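Putative mandelate racemase (Zymomonas mobilis, PDB 2OX4) binds magnesium and is probably a lyase, possibly a dehydratase, of the mandelate racemase branch of the enolase superfamily. Local coordinates at residues D57-L62 with S96-A101; K76-T81 with V90-I95. One frame throughout, in Å; residues are numbered along the deposited sequence. Where two conformers were deposited one is given.

Interaction 1 of 2, residues D57-L62 with S96-A101; sequences DYAALL and SAFDIA
Phe98 bridges helix 48-62 and the middle of helix 89-110, whose axes in 57-62 and 96-101 come no closer than 11.5 Å. The N-to-C directions differ by 43°, and the nearest CA atoms belong to Ala59 and Phe98, 8.8 Å apart. Both helices are part of the N-terminal capping domain of the enolase superfamily, in which a helical bundle lies against an antiparallel sheet. At this separation small side chains could not meet, and one large flat residue spans the distance. The benzyl group of Phe98 leaves its helix toward 57-62; CG is anti to the carbonyl carbon (chi1 -79°), which carries the ring across to meet Leu62 and Ala59. Over one face stands Leu62: its CD1 methyl lies 3.4 Å from the ring centroid, only 9° off the normal, a CH-pi contact over the centre of the ring. The far end of the ring nears the other helix, where a small residue suits the approach: CZ comes 4.2 Å from Ala59 CA. Ile8 of strand 5-13 touches Ala59, Leu62 and Phe98, and Val26 and Val28 of strand 24-30 also pack on the phenylalanine, so the ring sits between helices and sheet. Were the ring cut back to an alanine, a gap would probably open between the helices and the Leu62 methyl would lose the aromatic face it rests on. Tyr58 belongs to this apolar cluster through its base, while its hydroxyl pairs with the carbonyl of Ile91. The touching atom is the tyrosine's methylene, with CB 3.7 Å from Phe98 CE1.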
loop_
_atom_site.group_PDB
_atom_site.type_symbol
_atom_site.label_atom_id
_atom_site.label_comp_id
_atom_site.label_asym_id
_atom_site.label_seq_id
_atom_site.Cartn_x
_atom_site.Cartn_y
_atom_site.Cartn_z
ATOM N N ASP C 57 -9.640 42.603 -0.746
ATOM C CA ASP C 57 -9.896 42.071 -2.087
ATOM C C ASP C 57 -11.195 41.271 -2.155
ATOM O O ASP C 57 -11.972 41.413 -3.111
ATOM C CB ASP C 57 -8.719 41.225 -2.553
ATOM C CG ASP C 57 -7.526 42.077 -2.971
ATOM O OD1 ASP C 57 -7.676 43.306 -3.148
ATOM O OD2 ASP C 57 -6.430 41.517 -3.105
ATOM N N TYR C 58 -11.432 40.446 -1.140
ATOM C CA TYR C 58 -12.659 39.637 -1.097
ATOM C C TYR C 58 -13.896 40.512 -0.949
ATOM O O TYR C 58 -14.976 40.149 -1.427
ATOM C CB TYR C 58 -12.647 38.624 0.047
ATOM C CG TYR C 58 -11.709 37.441 -0.117
ATOM C CD1 TYR C 58 -11.516 36.539 0.935
ATOM C CD2 TYR C 58 -11.016 37.218 -1.312
ATOM C CE1 TYR C 58 -10.667 35.445 0.809
ATOM C CE2 TYR C 58 -10.157 36.132 -1.438
ATOM C CZ TYR C 58 -9.990 35.251 -0.384
ATOM O OH TYR C 58 -9.135 34.174 -0.510
ATOM N N ALA C 59 -13.726 41.657 -0.287
ATOM C CA ALA C 59 -14.844 42.569 0.021
ATOM C C ALA C 59 -15.599 42.966 -1.242
ATOM O O ALA C 59 -16.832 43.041 -1.237
ATOM C CB ALA C 59 -14.347 43.822 0.777
ATOM N N ALA C 60 -14.862 43.163 -2.336
ATOM C CA ALA C 60 -15.472 43.460 -3.631
ATOM C C ALA C 60 -16.482 42.416 -4.121
ATOM O O ALA C 60 -17.441 42.758 -4.804
ATOM C CB ALA C 60 -14.405 43.718 -4.686
ATOM N N LEU C 61 -16.269 41.150 -3.767
ATOM C CA LEU C 61 -17.151 40.066 -4.193
ATOM C C LEU C 61 -18.361 39.923 -3.275
ATOM O O LEU C 61 -19.306 39.196 -3.599
ATOM C CB LEU C 61 -16.387 38.734 -4.240
ATOM C CG LEU C 61 -15.551 38.388 -5.486
ATOM C CD1 LEU C 61 -14.556 39.479 -5.869
ATOM C CD2 LEU C 61 -14.829 37.073 -5.267
ATOM N N LEU C 62 -18.323 40.598 -2.128
ATOM C CA LEU C 62 -19.297 40.351 -1.063
ATOM C C LEU C 62 -20.367 41.438 -0.913
ATOM O O LEU C 62 -21.457 41.162 -0.416
ATOM C CB LEU C 62 -18.588 40.126 0.273
ATOM C CG LEU C 62 -17.664 38.910 0.189
ATOM C CD1 LEU C 62 -16.873 38.732 1.468
ATOM C CD2 LEU C 62 -18.465 37.657 -0.148
ATOM N N SER C 96 -12.368 32.878 6.322
ATOM C CA SER C 96 -12.695 32.641 7.735
ATOM C C SER C 96 -13.332 33.872 8.370
ATOM O O SER C 96 -14.369 33.764 9.034
ATOM C CB SER C 96 -11.437 32.308 8.534
ATOM O OG SER C 96 -10.804 31.124 8.073
ATOM N N ALA C 97 -12.699 35.032 8.184
ATOM C CA ALA C 97 -13.108 36.224 8.933
ATOM C C ALA C 97 -14.500 36.652 8.507
ATOM O O ALA C 97 -15.366 36.942 9.347
ATOM C CB ALA C 97 -12.091 37.359 8.779
ATOM N N PHE C 98 -14.738 36.639 7.201
ATOM C CA PHE C 98 -16.054 36.925 6.667
ATOM C C PHE C 98 -17.106 35.937 7.158
ATOM O O PHE C 98 -18.191 36.340 7.586
ATOM C CB PHE C 98 -16.003 37.010 5.136
ATOM C CG PHE C 98 -15.465 38.321 4.642
ATOM C CD1 PHE C 98 -14.279 38.382 3.932
ATOM C CD2 PHE C 98 -16.146 39.506 4.926
ATOM C CE1 PHE C 98 -13.794 39.610 3.476
ATOM C CE2 PHE C 98 -15.664 40.738 4.471
ATOM C CZ PHE C 98 -14.489 40.789 3.756
ATOM N N ASP C 99 -16.769 34.651 7.141
ATOM C CA ASP C 99 -17.710 33.615 7.569
ATOM C C ASP C 99 -18.169 33.830 9.019
ATOM O O ASP C 99 -19.359 33.747 9.315
ATOM C CB ASP C 99 -17.118 32.213 7.342
ATOM C CG ASP C 99 -18.112 31.115 7.645
ATOM O OD1 ASP C 99 -18.939 30.783 6.766
ATOM O OD2 ASP C 99 -18.058 30.604 8.772
ATOM N N ILE C 100 -17.224 34.158 9.904
ATOM C CA ILE C 100 -17.542 34.437 11.307
ATOM C C ILE C 100 -18.548 35.613 11.398
ATOM O O ILE C 100 -19.569 35.519 12.101
ATOM C CB ILE C 100 -16.255 34.709 12.141
ATOM C CG1 ILE C 100 -15.387 33.438 12.229
ATOM C CG2 ILE C 100 -16.617 35.195 13.577
ATOM C CD1 ILE C 100 -13.917 33.696 12.677
ATOM N N ALA C 101 -18.279 36.688 10.661
ATOM C CA ALA C 101 -19.169 37.865 10.656
ATOM C C ALA C 101 -20.573 37.537 10.107
ATOM O O ALA C 101 -21.585 38.048 10.611
ATOM C CB ALA C 101 -18.543 38.990 9.872
#

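Interaction 2 of 2, residues K76-T81 with V90-I95; sequences KLFKKT and VIFSGI
Phe92, in the first turns of helix 89-110, extends its ring toward Phe78 of helix 70-79, so that Phe92 CZ comes 4.3 Å from Phe78 CE1. Phe78 meets the Phe92 ring at its edge, near the ring plane, a loose aromatic contact with none of the overlap of a stack. Trp74 also packs on Phe92, and Phe78 itself meets the ring of Trp273 and packs on Leu247 of a second subunit. Further along, Ile95 makes the tightest approach, in keeping with the shortest CA spacing, 6.6 Å to Leu77. Its CG1 stands anti to the carbonyl carbon (chi1 -57°), which carries the longer branch toward helix 70-79, with Ile95 CG1 3.8 Å from Leu77 CB. The terminal CD1 of Ile95 reaches on past that methylene to lie 4.1 Å from Phe78 N. A branched aliphatic chain suits this place, slim enough to enter where the two backbones come nearest. Beyond the end of helix 70-79, Thr81 turns its hydroxyl back to give a hydrogen bond to Leu77 O (2.7 Å from Thr81 OG1), tying the loop to the last helical turn. With no hydrogen bond or charge pair between 76-81 and 90-95, the two helices are held here by the burial and fit of branched aliphatic and aromatic side chains.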
loop_
_atom_site.group_PDB
_atom_site.type_symbol
_atom_site.label_atom_id
_atom_site.label_comp_id
_atom_site.label_asym_id
_atom_site.label_seq_id
_atom_site.Cartn_x
_atom_site.Cartn_y
_atom_site.Cartn_z
ATOM N N LYS C 76 -18.090 30.349 -3.405
ATOM C CA LYS C 76 -17.692 31.444 -4.304
ATOM C C LYS C 76 -16.272 31.944 -4.027
ATOM O O LYS C 76 -15.464 32.045 -4.942
ATOM C CB LYS C 76 -18.698 32.598 -4.205
ATOM C CG LYS C 76 -18.412 33.806 -5.101
ATOM C CD LYS C 76 -19.449 34.903 -4.831
ATOM C CE LYS C 76 -19.106 36.199 -5.545
ATOM N NZ LYS C 76 -20.186 37.219 -5.349
ATOM N N LEU C 77 -15.967 32.251 -2.771
ATOM C CA LEU C 77 -14.594 32.608 -2.387
ATOM C C LEU C 77 -13.574 31.507 -2.682
ATOM O O LEU C 77 -12.428 31.801 -3.023
ATOM C CB LEU C 77 -14.525 33.059 -0.928
ATOM C CG LEU C 77 -15.328 34.352 -0.688
ATOM C CD1 LEU C 77 -15.261 34.780 0.778
ATOM C CD2 LEU C 77 -14.829 35.509 -1.618
ATOM N N PHE C 78 -14.006 30.251 -2.575
ATOM C CA PHE C 78 -13.139 29.096 -2.856
ATOM C C PHE C 78 -12.902 28.960 -4.379
ATOM O O PHE C 78 -11.761 28.771 -4.812
ATOM C CB PHE C 78 -13.775 27.835 -2.249
ATOM C CG PHE C 78 -12.957 26.561 -2.416
ATOM C CD1 PHE C 78 -11.601 26.528 -2.102
ATOM C CD2 PHE C 78 -13.572 25.390 -2.853
ATOM C CE1 PHE C 78 -10.855 25.337 -2.257
ATOM C CE2 PHE C 78 -12.832 24.203 -3.005
ATOM C CZ PHE C 78 -11.485 24.183 -2.707
ATOM N N LYS C 79 -13.973 29.090 -5.169
ATOM C CA LYS C 79 -13.966 28.685 -6.593
ATOM C C LYS C 79 -13.827 29.834 -7.590
ATOM O O LYS C 79 -13.450 29.617 -8.757
ATOM C CB LYS C 79 -15.221 27.866 -6.932
ATOM C CG LYS C 79 -15.252 26.471 -6.285
ATOM C CD LYS C 79 -14.156 25.559 -6.841
ATOM C CE LYS C 79 -14.303 24.134 -6.314
ATOM N NZ LYS C 79 -15.650 23.513 -6.622
ATOM N N LYS C 80 -14.143 31.050 -7.154
ATOM C CA LYS C 80 -14.250 32.170 -8.097
ATOM C C LYS C 80 -13.167 33.242 -7.948
ATOM O O LYS C 80 -13.159 34.229 -8.691
ATOM C CB LYS C 80 -15.660 32.798 -8.045
ATOM C CG LYS C 80 -16.785 31.844 -8.473
ATOM C CD LYS C 80 -16.573 31.363 -9.894
ATOM C CE LYS C 80 -17.827 30.742 -10.484
ATOM N NZ LYS C 80 -17.576 30.287 -11.884
ATOM N N THR C 81 -12.261 33.045 -6.996
ATOM C CA THR C 81 -11.163 33.983 -6.741
ATOM C C THR C 81 -9.891 33.563 -7.481
ATOM O O THR C 81 -8.900 34.312 -7.516
ATOM C CB THR C 81 -10.845 34.062 -5.230
ATOM O OG1 THR C 81 -10.593 32.742 -4.714
ATOM C CG2 THR C 81 -12.000 34.704 -4.462
ATOM N N VAL C 90 -3.259 32.723 4.179
ATOM C CA VAL C 90 -3.884 34.029 4.006
ATOM C C VAL C 90 -5.214 33.866 3.269
ATOM O O VAL C 90 -6.230 34.435 3.680
ATOM C CB VAL C 90 -2.936 34.998 3.263
ATOM C CG1 VAL C 90 -3.633 36.343 2.995
ATOM C CG2 VAL C 90 -1.644 35.216 4.061
ATOM N N ILE C 91 -5.201 33.055 2.204
ATOM C CA ILE C 91 -6.394 32.768 1.400
ATOM C C ILE C 91 -7.529 32.320 2.313
ATOM O O ILE C 91 -8.624 32.901 2.276
ATOM C CB ILE C 91 -6.096 31.703 0.301
ATOM C CG1 ILE C 91 -5.065 32.233 -0.721
ATOM C CG2 ILE C 91 -7.387 31.200 -0.368
ATOM C CD1 ILE C 91 -5.425 33.578 -1.370
ATOM N N PHE C 92 -7.268 31.325 3.164
ATOM C CA PHE C 92 -8.319 30.788 4.044
ATOM C C PHE C 92 -8.682 31.702 5.231
ATOM O O PHE C 92 -9.838 31.714 5.673
ATOM C CB PHE C 92 -8.021 29.346 4.479
ATOM C CG PHE C 92 -8.310 28.320 3.408
ATOM C CD1 PHE C 92 -7.308 27.484 2.949
ATOM C CD2 PHE C 92 -9.586 28.218 2.847
ATOM C CE1 PHE C 92 -7.572 26.544 1.946
ATOM C CE2 PHE C 92 -9.861 27.282 1.856
ATOM C CZ PHE C 92 -8.858 26.452 1.405
ATOM N N SER C 93 -7.726 32.507 5.697
ATOM C CA SER C 93 -7.999 33.518 6.733
ATOM C C SER C 93 -9.054 34.520 6.284
ATOM O O SER C 93 -9.888 34.957 7.077
ATOM C CB SER C 93 -6.725 34.279 7.111
ATOM O OG SER C 93 -5.832 33.463 7.839
ATOM N N GLY C 94 -9.005 34.896 5.005
ATOM C CA GLY C 94 -9.967 35.850 4.451
ATOM C C GLY C 94 -11.372 35.272 4.401
ATOM O O GLY C 94 -12.331 35.912 4.819
ATOM N N ILE C 95 -11.488 34.046 3.906
ATOM C CA ILE C 95 -12.763 33.316 3.954
ATOM C C ILE C 95 -13.274 33.209 5.402
ATOM O O ILE C 95 -14.449 33.488 5.668
ATOM C CB ILE C 95 -12.649 31.925 3.286
ATOM C CG1 ILE C 95 -12.163 32.079 1.840
ATOM C CG2 ILE C 95 -13.994 31.236 3.292
ATOM C CD1 ILE C 95 -12.143 30.738 1.014
#

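Interactions 1 and 2 use successive parts of helix 89-110, and their centres are 8 Å apart; interaction 2 is nested within the chain loop that interaction 1 closes. Tyr58 joins them: its OH lies 3.1 Å from Ile91 O, a probable hydrogen bond, and its CE1 packs against the backbone at Gly94 and Ile95, 3.5 Å from Ile95 N. A second tie, Leu61 O to Lys76 NZ at 2.8 Å, links helix 48-62 to helix 70-79, completing a three-helix cluster in the N-terminal domain. Both contacts lie away from the magnesium site of Glu215, Glu241 and Glu267, and both adjoin a second subunit, whose Val46 packs on Tyr58, Leu61 and Thr81.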